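Local structure of nird-like protein (Hydrogenobacter thermophilus, 4CH7) at residues N3-D6 and K7-I11; R326-K329 and E330-A334. The protein catalyses the decarboxylation of siroheme to 12,18-didecarboxysiroheme in heme d1 biosynthesis. One frame throughout, in Å; residues are numbered along the deposited sequence.

In the fold
Followed from the N terminus, the chain opens with interaction 1 in helix 4-11, which packs on helices 22-30 and 34-47 of the first helix-turn-helix domain. It ends close after interaction 2 in helix 323-335, which lies against helices 75-87 and 116-126 of the first AsnC-like domain. Both contacts are local, made between successive turns of one helix, so neither closes a long loop; they stand in series and neither nest nor cross. The centres of interaction 1 and interaction 2 are about 48 Å apart, and the two lie on opposite sides of the middle of the chain. Interaction 2 brings the C-terminal end of the chain back to its N-terminal half, against helices beside the eight-stranded antiparallel barrel.

Interaction 1 of 2, residues N3-D6 and K7-I11; sequences NEFD and KILKI
In the opening helix of the N-terminal helix-turn-helix domain, helix 4-11, Phe5 and Leu9 lie side by side one turn apart and point the same way. Their touch is a light apolar one, Phe5 CZ to Leu9 CD2 at 4.0 Å, with the methyl coming obliquely to the ring. Phe5 CG is anti to the backbone N (chi1 155°), and Leu9 CG takes the same arrangement (chi1 170°), which sends both groups out alongside each other.

Beneath them runs a ladder of i to i+4 backbone hydrogen bonds. The backbone N-H groups of Lys7, Ile8, Leu9 and Lys10 give in turn to the carbonyl oxygens of Asn3, Glu4, Phe5 and Asp6, with Ile8 N to Glu4 O at 2.7 Å. At the start of the helix, Asn3 OD1 also accepts a weak, bent bond from Phe5 N (2.8 Å). The Lys7 chain runs back past the Asn3 carbonyl, CE standing 3.6 Å from Asn3 O, while its NZ bonds to Val30 O at the end of helix 22-30.

Ile8 is the buried side chain here: it packs on Val30 of helix 22-30 and on Leu37, Thr40 and Ile41 of helix 34-47. Leu9 rests on Leu44 of helix 34-47 and on Ile49 and Val50 in the loop leading to strand 53-57.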
loop_
_atom_site.group_PDB
_atom_site.type_symbol
_atom_site.label_atom_id
_atom_site.label_comp_id
_atom_site.label_asym_id
_atom_site.label_seq_id
_atom_site.Cartn_x
_atom_site.Cartn_y
_atom_site.Cartn_z
ATOM N N ASN A 3 -27.638 12.522 -10.835
ATOM C CA ASN A 3 -27.647 11.132 -11.274
ATOM C C ASN A 3 -27.406 10.175 -10.108
ATOM O O ASN A 3 -26.527 10.407 -9.276
ATOM C CB ASN A 3 -26.606 10.919 -12.376
ATOM C CG ASN A 3 -26.787 9.602 -13.113
ATOM O OD1 ASN A 3 -26.990 8.553 -12.503
ATOM N ND2 ASN A 3 -26.711 9.654 -14.437
ATOM N N GLU A 4 -28.199 9.107 -10.055
ATOM C CA GLU A 4 -28.068 8.089 -9.016
ATOM C C GLU A 4 -26.692 7.444 -9.060
ATOM O O GLU A 4 -26.003 7.367 -8.045
ATOM C CB GLU A 4 -29.138 7.004 -9.173
ATOM C CG GLU A 4 -30.552 7.430 -8.804
ATOM C CD GLU A 4 -31.490 6.247 -8.676
ATOM O OE1 GLU A 4 -31.000 5.100 -8.681
ATOM O OE2 GLU A 4 -32.713 6.466 -8.566
ATOM N N PHE A 5 -26.312 6.968 -10.244
ATOM C CA PHE A 5 -24.996 6.384 -10.473
ATOM C C PHE A 5 -23.899 7.283 -9.924
ATOM O O PHE A 5 -23.033 6.833 -9.177
ATOM C CB PHE A 5 -24.778 6.158 -11.970
ATOM C CG PHE A 5 -23.330 6.131 -12.372
ATOM C CD1 PHE A 5 -22.574 4.978 -12.209
ATOM C CD2 PHE A 5 -22.726 7.257 -12.920
ATOM C CE1 PHE A 5 -21.240 4.947 -12.581
ATOM C CE2 PHE A 5 -21.394 7.235 -13.286
ATOM C CZ PHE A 5 -20.649 6.077 -13.119
ATOM N N ASP A 6 -23.952 8.557 -10.300
ATOM C CA ASP A 6 -22.970 9.541 -9.863
ATOM C C ASP A 6 -22.990 9.747 -8.347
ATOM O O ASP A 6 -21.939 9.830 -7.713
ATOM C CB ASP A 6 -23.206 10.875 -10.577
ATOM C CG ASP A 6 -22.790 10.841 -12.036
ATOM O OD1 ASP A 6 -23.569 10.341 -12.876
ATOM O OD2 ASP A 6 -21.680 11.323 -12.343
ATOM N N LYS A 7 -24.189 9.831 -7.772
ATOM C CA LYS A 7 -24.343 10.021 -6.328
ATOM C C LYS A 7 -23.862 8.817 -5.521
ATOM O O LYS A 7 -23.220 8.969 -4.483
ATOM C CB LYS A 7 -25.801 10.321 -5.973
ATOM C CG LYS A 7 -26.142 11.796 -5.896
ATOM C CD LYS A 7 -27.592 11.986 -5.492
ATOM C CE LYS A 7 -28.526 11.278 -6.457
ATOM N NZ LYS A 7 -29.951 11.411 -6.052
ATOM N N ILE A 8 -24.190 7.622 -6.001
ATOM C CA ILE A 8 -23.803 6.382 -5.339
ATOM C C ILE A 8 -22.299 6.162 -5.423
ATOM O O ILE A 8 -21.648 5.876 -4.416
ATOM C CB ILE A 8 -24.513 5.178 -5.971
ATOM C CG1 ILE A 8 -26.010 5.224 -5.687
ATOM C CG2 ILE A 8 -23.939 3.883 -5.448
ATOM C CD1 ILE A 8 -26.793 4.160 -6.416
ATOM N N LEU A 9 -21.761 6.278 -6.635
ATOM C CA LEU A 9 -20.327 6.156 -6.876
ATOM C C LEU A 9 -19.543 7.107 -5.979
ATOM O O LEU A 9 -18.527 6.731 -5.394
ATOM C CB LEU A 9 -20.012 6.456 -8.343
ATOM C CG LEU A 9 -18.529 6.604 -8.681
ATOM C CD1 LEU A 9 -17.813 5.281 -8.480
ATOM C CD2 LEU A 9 -18.326 7.127 -10.094
ATOM N N LYS A 10 -20.035 8.336 -5.871
ATOM C CA LYS A 10 -19.412 9.358 -5.038
ATOM C C LYS A 10 -19.451 9.004 -3.549
ATOM O O LYS A 10 -18.474 9.213 -2.829
ATOM C CB LYS A 10 -20.100 10.708 -5.272
ATOM C CG LYS A 10 -19.620 11.828 -4.359
ATOM C CD LYS A 10 -20.481 13.073 -4.498
ATOM C CE LYS A 10 -19.943 14.214 -3.648
ATOM N NZ LYS A 10 -19.881 13.867 -2.201
ATOM N N ILE A 11 -20.578 8.463 -3.094
ATOM C CA ILE A 11 -20.809 8.261 -1.662
ATOM C C ILE A 11 -20.117 7.024 -1.077
ATOM O O ILE A 11 -19.799 6.996 0.111
ATOM C CB ILE A 11 -22.330 8.246 -1.325
ATOM C CG1 ILE A 11 -22.567 8.591 0.148
ATOM C CG2 ILE A 11 -22.965 6.909 -1.681
ATOM C CD1 ILE A 11 -24.034 8.687 0.535
#

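Interaction 2 of 2, residues R326-K329 and E330-A334; sequences RWFK and ELISA
Ser333 N gives the shortest bond across this contact, 2.7 Å to Lys329 O, in the C-terminal helix 323-335. One residue back, Ile332 N reaches Phe328 O at 3.0 Å. Leu331 N binds Trp327 O at 3.2 Å, and Glu330 N makes a weak bond of 3.4 Å to Arg326 O; all four are i to i+4 bonds of an alpha-helix.

Two apolar pairs ride on this ladder. Trp327 and Leu331 run side by side in the same direction, the far corner of the indole meeting the leucine, CH2 to CD2 at 4.0 Å, at an oblique angle to the ring. Trp327 also touches Met123 of helix 116-126 and Cys88 and Pro89 after helix 75-87, while Leu331 packs on Phe84 and Leu122. The buried Phe328 ring abuts Leu122, Ile113 and Ser114, so this side of the helix covers the two helices of the first AsnC-like domain. Lys329, on an exposed part of the helix, forms a long, weak ion pair with Glu325.

The second pair is Phe328 with Ile332, whose side chains cross obliquely. Ile332 CG1 stands beside its own backbone N (chi1 -61°), which places it 4.3 Å above the plane of the Phe328 ring, offset toward the rim. A further bend at chi2 (-66°) carries Ile332 CD1 over the same face of the phenyl ring, 4.0 Å from Phe328 CZ.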
loop_
_atom_site.group_PDB
_atom_site.type_symbol
_atom_site.label_atom_id
_atom_site.label_comp_id
_atom_site.label_asym_id
_atom_site.label_seq_id
_atom_site.Cartn_x
_atom_site.Cartn_y
_atom_site.Cartn_z
ATOM N N ARG A 326 5.358 -18.859 8.460
ATOM C CA ARG A 326 5.645 -20.154 7.856
ATOM C C ARG A 326 6.630 -20.013 6.699
ATOM O O ARG A 326 7.542 -20.827 6.547
ATOM C CB ARG A 326 4.351 -20.820 7.385
ATOM C CG ARG A 326 4.559 -22.123 6.639
ATOM C CD ARG A 326 3.243 -22.844 6.392
ATOM N NE ARG A 326 2.205 -21.950 5.889
ATOM C CZ ARG A 326 2.129 -21.519 4.633
ATOM N NH1 ARG A 326 3.037 -21.890 3.743
ATOM N NH2 ARG A 326 1.145 -20.712 4.266
ATOM N N TRP A 327 6.448 -18.972 5.891
ATOM C CA TRP A 327 7.403 -18.657 4.839
ATOM C C TRP A 327 8.757 -18.304 5.439
ATOM O O TRP A 327 9.800 -18.662 4.891
ATOM C CB TRP A 327 6.910 -17.489 3.981
ATOM C CG TRP A 327 7.948 -17.010 3.009
ATOM C CD1 TRP A 327 8.177 -17.489 1.751
ATOM C CD2 TRP A 327 8.907 -15.966 3.221
ATOM N NE1 TRP A 327 9.217 -16.804 1.167
ATOM C CE2 TRP A 327 9.683 -15.865 2.049
ATOM C CE3 TRP A 327 9.185 -15.106 4.287
ATOM C CZ2 TRP A 327 10.717 -14.937 1.917
ATOM C CZ3 TRP A 327 10.211 -14.187 4.152
ATOM C CH2 TRP A 327 10.964 -14.113 2.979
ATOM N N PHE A 328 8.731 -17.595 6.563
ATOM C CA PHE A 328 9.954 -17.132 7.207
ATOM C C PHE A 328 10.789 -18.279 7.772
ATOM O O PHE A 328 12.008 -18.305 7.594
ATOM C CB PHE A 328 9.635 -16.114 8.303
ATOM C CG PHE A 328 10.849 -15.433 8.864
ATOM C CD1 PHE A 328 11.734 -14.768 8.023
ATOM C CD2 PHE A 328 11.106 -15.449 10.226
ATOM C CE1 PHE A 328 12.856 -14.138 8.530
ATOM C CE2 PHE A 328 12.225 -14.819 10.741
ATOM C CZ PHE A 328 13.103 -14.164 9.890
ATOM N N LYS A 329 10.130 -19.214 8.455
ATOM C CA LYS A 329 10.795 -20.395 9.002
ATOM C C LYS A 329 11.531 -21.145 7.900
ATOM O O LYS A 329 12.668 -21.582 8.082
ATOM C CB LYS A 329 9.778 -21.342 9.640
ATOM C CG LYS A 329 8.845 -20.711 10.661
ATOM C CD LYS A 329 9.562 -20.333 11.942
ATOM C CE LYS A 329 8.565 -19.964 13.034
ATOM N NZ LYS A 329 7.663 -21.101 13.368
ATOM N N GLU A 330 10.868 -21.288 6.756
ATOM C CA GLU A 330 11.439 -21.977 5.605
ATOM C C GLU A 330 12.710 -21.300 5.103
ATOM O O GLU A 330 13.663 -21.975 4.715
ATOM C CB GLU A 330 10.411 -22.072 4.477
ATOM C CG GLU A 330 9.667 -23.392 4.449
ATOM C CD GLU A 330 10.597 -24.567 4.232
ATOM O OE1 GLU A 330 11.214 -24.642 3.149
ATOM O OE2 GLU A 330 10.717 -25.410 5.144
ATOM N N LEU A 331 12.718 -19.970 5.113
ATOM C CA LEU A 331 13.913 -19.211 4.757
ATOM C C LEU A 331 15.036 -19.496 5.749
ATOM O O LEU A 331 16.188 -19.697 5.359
ATOM C CB LEU A 331 13.616 -17.710 4.715
ATOM C CG LEU A 331 14.816 -16.809 4.420
ATOM C CD1 LEU A 331 15.428 -17.177 3.084
ATOM C CD2 LEU A 331 14.423 -15.340 4.444
ATOM N N ILE A 332 14.689 -19.506 7.033
ATOM C CA ILE A 332 15.628 -19.863 8.088
ATOM C C ILE A 332 16.143 -21.284 7.878
ATOM O O ILE A 332 17.349 -21.533 7.894
ATOM C CB ILE A 332 14.967 -19.783 9.480
ATOM C CG1 ILE A 332 14.477 -18.364 9.773
ATOM C CG2 ILE A 332 15.935 -20.261 10.558
ATOM C CD1 ILE A 332 15.593 -17.351 9.913
ATOM N N SER A 333 15.214 -22.213 7.672
ATOM C CA SER A 333 15.549 -23.624 7.508
ATOM C C SER A 333 16.397 -23.885 6.264
ATOM O O SER A 333 17.320 -24.695 6.295
ATOM C CB SER A 333 14.278 -24.473 7.466
ATOM O OG SER A 333 14.587 -25.855 7.412
ATOM N N ALA A 334 16.082 -23.201 5.171
ATOM C CA ALA A 334 16.840 -23.358 3.934
ATOM C C ALA A 334 18.253 -22.803 4.085
ATOM O O ALA A 334 19.170 -23.209 3.370
ATOM C CB ALA A 334 16.121 -22.681 2.779
#